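Local coordinates for ubiquitin-conjugating enzyme E2, putative (PDB 2Q0V), which probably acts in ubiquitin conjugation, as a member of the ubiquitin-conjugating enzyme (E2) family related to the UEV/UBE2V variants, at residues 73-78 and 93-98. Numbering follows the deposited sequence.
Sequences IYSLTI and FDTKIE
F93 and L76 face each other as a non-hydrogen-bonded antiparallel pair, their side chains running side by side into the interior. Methyl CD1 of L76 sits over the centre of the F93 ring, 3.7 Å from the centroid, a CH-pi contact that suits a branched aliphatic chain beside a flat aromatic. CG2 of I97 covers the opposite face, sandwiching the ring, while CB of Y74 meets its edge. The Y74 and F93 rings stand nearly at right angles; CG1 of I97 packs 3.7 Å from CE2 of Y74, and CD1 of I97 lies over one face of the Y74 ring, offset toward the rim. I97 can serve both rings because its CG1 extends anti to the backbone N (chi1 -161°), leaving CG2 on a separate branch for F93.

Beyond F93 the chain leaves the strand, and polar contacts take over, first from the backbone. S75 O accepts from D94 N (2.9 Å) and T95 N (3.2 Å), both tilted from the carbonyl plane on the same face. T95 has a branch for each environment: its hydroxyl OG1 is the acceptor for S75 N in a nearly straight bond (2.8 Å, 169°), while CG2 packs against Y74 CD2. Farther along, the T77 hydroxyl donates to the syn lone pair of D94 OD2 (2.8 Å).

L132 of helix 125-135 also touches L76, placing the apolar side of this contact against that helix. The whole is an antiparallel strand pair at the sheet's edge, continued by a loop held to strand 73-79 through both backbone and side-chain hydrogen bonds, within the meander of the E2 (UBC) fold.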
ATOM      1  N   ILE A  73      13.218  -2.812   4.941  1.00 36.40           N
ATOM      2  CA  ILE A  73      11.832  -3.150   5.136  1.00 35.78           C
ATOM      3  C   ILE A  73      11.104  -1.875   5.497  1.00 35.07           C
ATOM      4  O   ILE A  73      11.518  -1.167   6.410  1.00 35.05           O
ATOM      5  CB  ILE A  73      11.633  -4.162   6.296  1.00 36.39           C
ATOM      6  CG1 ILE A  73      12.550  -5.370   6.137  1.00 36.82           C
ATOM      7  CG2 ILE A  73      10.147  -4.608   6.407  1.00 35.10           C
ATOM      8  CD1 ILE A  73      12.390  -6.055   4.785  1.00 40.50           C
ATOM      9  N   TYR A  74      10.021  -1.581   4.781  1.00 34.33           N
ATOM     10  CA  TYR A  74       9.218  -0.401   5.080  1.00 33.29           C
ATOM     11  C   TYR A  74       7.878  -0.841   5.559  1.00 33.40           C
ATOM     12  O   TYR A  74       7.246  -1.679   4.921  1.00 33.59           O
ATOM     13  CB  TYR A  74       9.099   0.513   3.862  1.00 32.91           C
ATOM     14  CG  TYR A  74      10.436   1.084   3.464  1.00 31.28           C
ATOM     15  CD1 TYR A  74      11.251   0.404   2.573  1.00 29.64           C
ATOM     16  CD2 TYR A  74      10.890   2.285   3.998  1.00 30.48           C
ATOM     17  CE1 TYR A  74      12.473   0.887   2.216  1.00 29.45           C
ATOM     18  CE2 TYR A  74      12.142   2.784   3.650  1.00 30.86           C
ATOM     19  CZ  TYR A  74      12.925   2.067   2.753  1.00 30.98           C
ATOM     20  OH  TYR A  74      14.176   2.525   2.375  1.00 32.20           O
ATOM     21  N   SER A  75       7.470  -0.299   6.708  1.00 33.75           N
ATOM     22  CA  SER A  75       6.144  -0.520   7.285  1.00 34.00           C
ATOM     23  C   SER A  75       5.185   0.611   6.899  1.00 33.97           C
ATOM     24  O   SER A  75       5.562   1.795   6.902  1.00 33.01           O
ATOM     25  CB  SER A  75       6.209  -0.594   8.816  1.00 34.68           C
ATOM     26  OG  SER A  75       6.677  -1.858   9.253  1.00 37.21           O
ATOM     27  N   LEU A  76       3.947   0.243   6.568  1.00 33.23           N
ATOM     28  CA  LEU A  76       2.986   1.233   6.221  1.00 33.42           C
ATOM     29  C   LEU A  76       1.570   0.859   6.589  1.00 34.28           C
ATOM     30  O   LEU A  76       1.304  -0.266   6.975  1.00 34.55           O
ATOM     31  CB  LEU A  76       3.140   1.711   4.771  1.00 33.36           C
ATOM     32  CG  LEU A  76       3.304   0.945   3.470  1.00 33.10           C
ATOM     33  CD1 LEU A  76       3.400   2.013   2.405  1.00 30.69           C
ATOM     34  CD2 LEU A  76       4.522   0.020   3.407  1.00 31.32           C
ATOM     35  N   THR A  77       0.693   1.855   6.552  1.00 35.32           N
ATOM     36  CA  THR A  77      -0.671   1.725   7.014  1.00 36.59           C
ATOM     37  C   THR A  77      -1.569   2.196   5.881  1.00 36.10           C
ATOM     38  O   THR A  77      -1.384   3.282   5.356  1.00 36.43           O
ATOM     39  CB  THR A  77      -0.885   2.562   8.332  1.00 36.92           C
ATOM     40  OG1 THR A  77      -0.058   2.017   9.364  1.00 39.29           O
ATOM     41  CG2 THR A  77      -2.318   2.529   8.810  1.00 37.66           C
ATOM     42  N   ILE A  78      -2.509   1.348   5.481  1.00 36.26           N
ATOM     43  CA  ILE A  78      -3.508   1.710   4.457  1.00 35.91           C
ATOM     44  C   ILE A  78      -4.900   1.790   5.108  1.00 36.24           C
ATOM     45  O   ILE A  78      -5.318   0.904   5.821  1.00 35.41           O
ATOM     46  CB  ILE A  78      -3.441   0.746   3.211  1.00 35.07           C
ATOM     47  CG1 ILE A  78      -2.095   0.947   2.506  1.00 36.24           C
ATOM     48  CG2 ILE A  78      -4.576   1.009   2.240  1.00 34.14           C
ATOM     49  CD1 ILE A  78      -1.907   0.210   1.181  1.00 35.67           C
ATOM     50  N   PHE A  93       3.474   5.882   5.211  1.00 38.87           N
ATOM     51  CA  PHE A  93       4.605   5.153   5.708  1.00 38.79           C
ATOM     52  C   PHE A  93       4.728   5.442   7.202  1.00 39.76           C
ATOM     53  O   PHE A  93       4.619   6.597   7.648  1.00 39.71           O
ATOM     54  CB  PHE A  93       5.877   5.597   4.992  1.00 37.97           C
ATOM     55  CG  PHE A  93       6.101   4.936   3.674  1.00 36.60           C
ATOM     56  CD1 PHE A  93       5.529   5.449   2.524  1.00 34.40           C
ATOM     57  CD2 PHE A  93       6.900   3.788   3.583  1.00 35.43           C
ATOM     58  CE1 PHE A  93       5.737   4.839   1.305  1.00 35.18           C
ATOM     59  CE2 PHE A  93       7.122   3.171   2.359  1.00 35.47           C
ATOM     60  CZ  PHE A  93       6.546   3.695   1.218  1.00 36.22           C
ATOM     61  N   ASP A  94       4.923   4.370   7.957  1.00 40.14           N
ATOM     62  CA  ASP A  94       5.331   4.434   9.335  1.00 40.61           C
ATOM     63  C   ASP A  94       6.881   4.490   9.351  1.00 40.63           C
ATOM     64  O   ASP A  94       7.458   5.263  10.101  1.00 40.99           O
ATOM     65  CB  ASP A  94       4.784   3.213  10.092  1.00 40.70           C
ATOM     66  CG  ASP A  94       3.243   3.077   9.977  1.00 43.96           C
ATOM     67  OD1 ASP A  94       2.497   4.074  10.175  1.00 47.02           O
ATOM     68  OD2 ASP A  94       2.756   1.955   9.696  1.00 46.84           O
ATOM     69  N   THR A  95       7.534   3.696   8.491  1.00 40.06           N
ATOM     70  CA  THR A  95       8.980   3.745   8.291  1.00 39.33           C
ATOM     71  C   THR A  95       9.333   4.930   7.407  1.00 40.22           C
ATOM     72  O   THR A  95       8.650   5.204   6.389  1.00 39.78           O
ATOM     73  CB  THR A  95       9.531   2.456   7.648  1.00 38.79           C
ATOM     74  OG1 THR A  95       9.022   1.315   8.337  1.00 38.69           O
ATOM     75  CG2 THR A  95      11.036   2.406   7.726  1.00 37.69           C
ATOM     76  N   LYS A  96      10.394   5.634   7.813  1.00 40.59           N
ATOM     77  CA  LYS A  96      10.852   6.830   7.141  1.00 41.15           C
ATOM     78  C   LYS A  96      11.391   6.506   5.771  1.00 41.05           C
ATOM     79  O   LYS A  96      12.159   5.566   5.603  1.00 41.67           O
ATOM     80  CB  LYS A  96      11.920   7.545   7.960  1.00 41.46           C
ATOM     81  CG  LYS A  96      11.353   8.373   9.103  1.00 46.08           C
ATOM     82  CD  LYS A  96      12.171   9.642   9.354  1.00 51.01           C
ATOM     83  CE  LYS A  96      11.897  10.190  10.756  1.00 54.26           C
ATOM     84  NZ  LYS A  96      11.869  11.703  10.812  1.00 58.31           N
ATOM     85  N   ILE A  97      11.001   7.316   4.795  1.00 40.37           N
ATOM     86  CA  ILE A  97      11.431   7.127   3.436  1.00 39.89           C
ATOM     87  C   ILE A  97      11.542   8.488   2.744  1.00 40.47           C
ATOM     88  O   ILE A  97      10.868   9.458   3.118  1.00 40.55           O
ATOM     89  CB  ILE A  97      10.465   6.131   2.698  1.00 40.01           C
ATOM     90  CG1 ILE A  97      11.112   5.545   1.435  1.00 39.22           C
ATOM     91  CG2 ILE A  97       9.075   6.743   2.471  1.00 37.63           C
ATOM     92  CD1 ILE A  97      10.248   4.519   0.734  1.00 39.19           C
ATOM     93  N   GLU A  98      12.422   8.573   1.763  1.00 41.13           N
ATOM     94  CA  GLU A  98      12.441   9.735   0.865  1.00 42.19           C
ATOM     95  C   GLU A  98      12.086   9.250  -0.516  1.00 41.15           C
ATOM     96  O   GLU A  98      12.837   8.479  -1.130  1.00 40.74           O
ATOM     97  CB  GLU A  98      13.799  10.450   0.872  1.00 42.62           C
ATOM     98  CG  GLU A  98      14.096  11.111   2.207  1.00 47.33           C
ATOM     99  CD  GLU A  98      13.449  12.478   2.359  1.00 53.65           C
ATOM    100  OE1 GLU A  98      13.530  13.285   1.398  1.00 57.08           O
ATOM    101  OE2 GLU A  98      12.870  12.749   3.435  1.00 56.17           O
TER
HETATM  102  O   HOH W   1       2.113  -0.411   9.914  1.00 54.54           O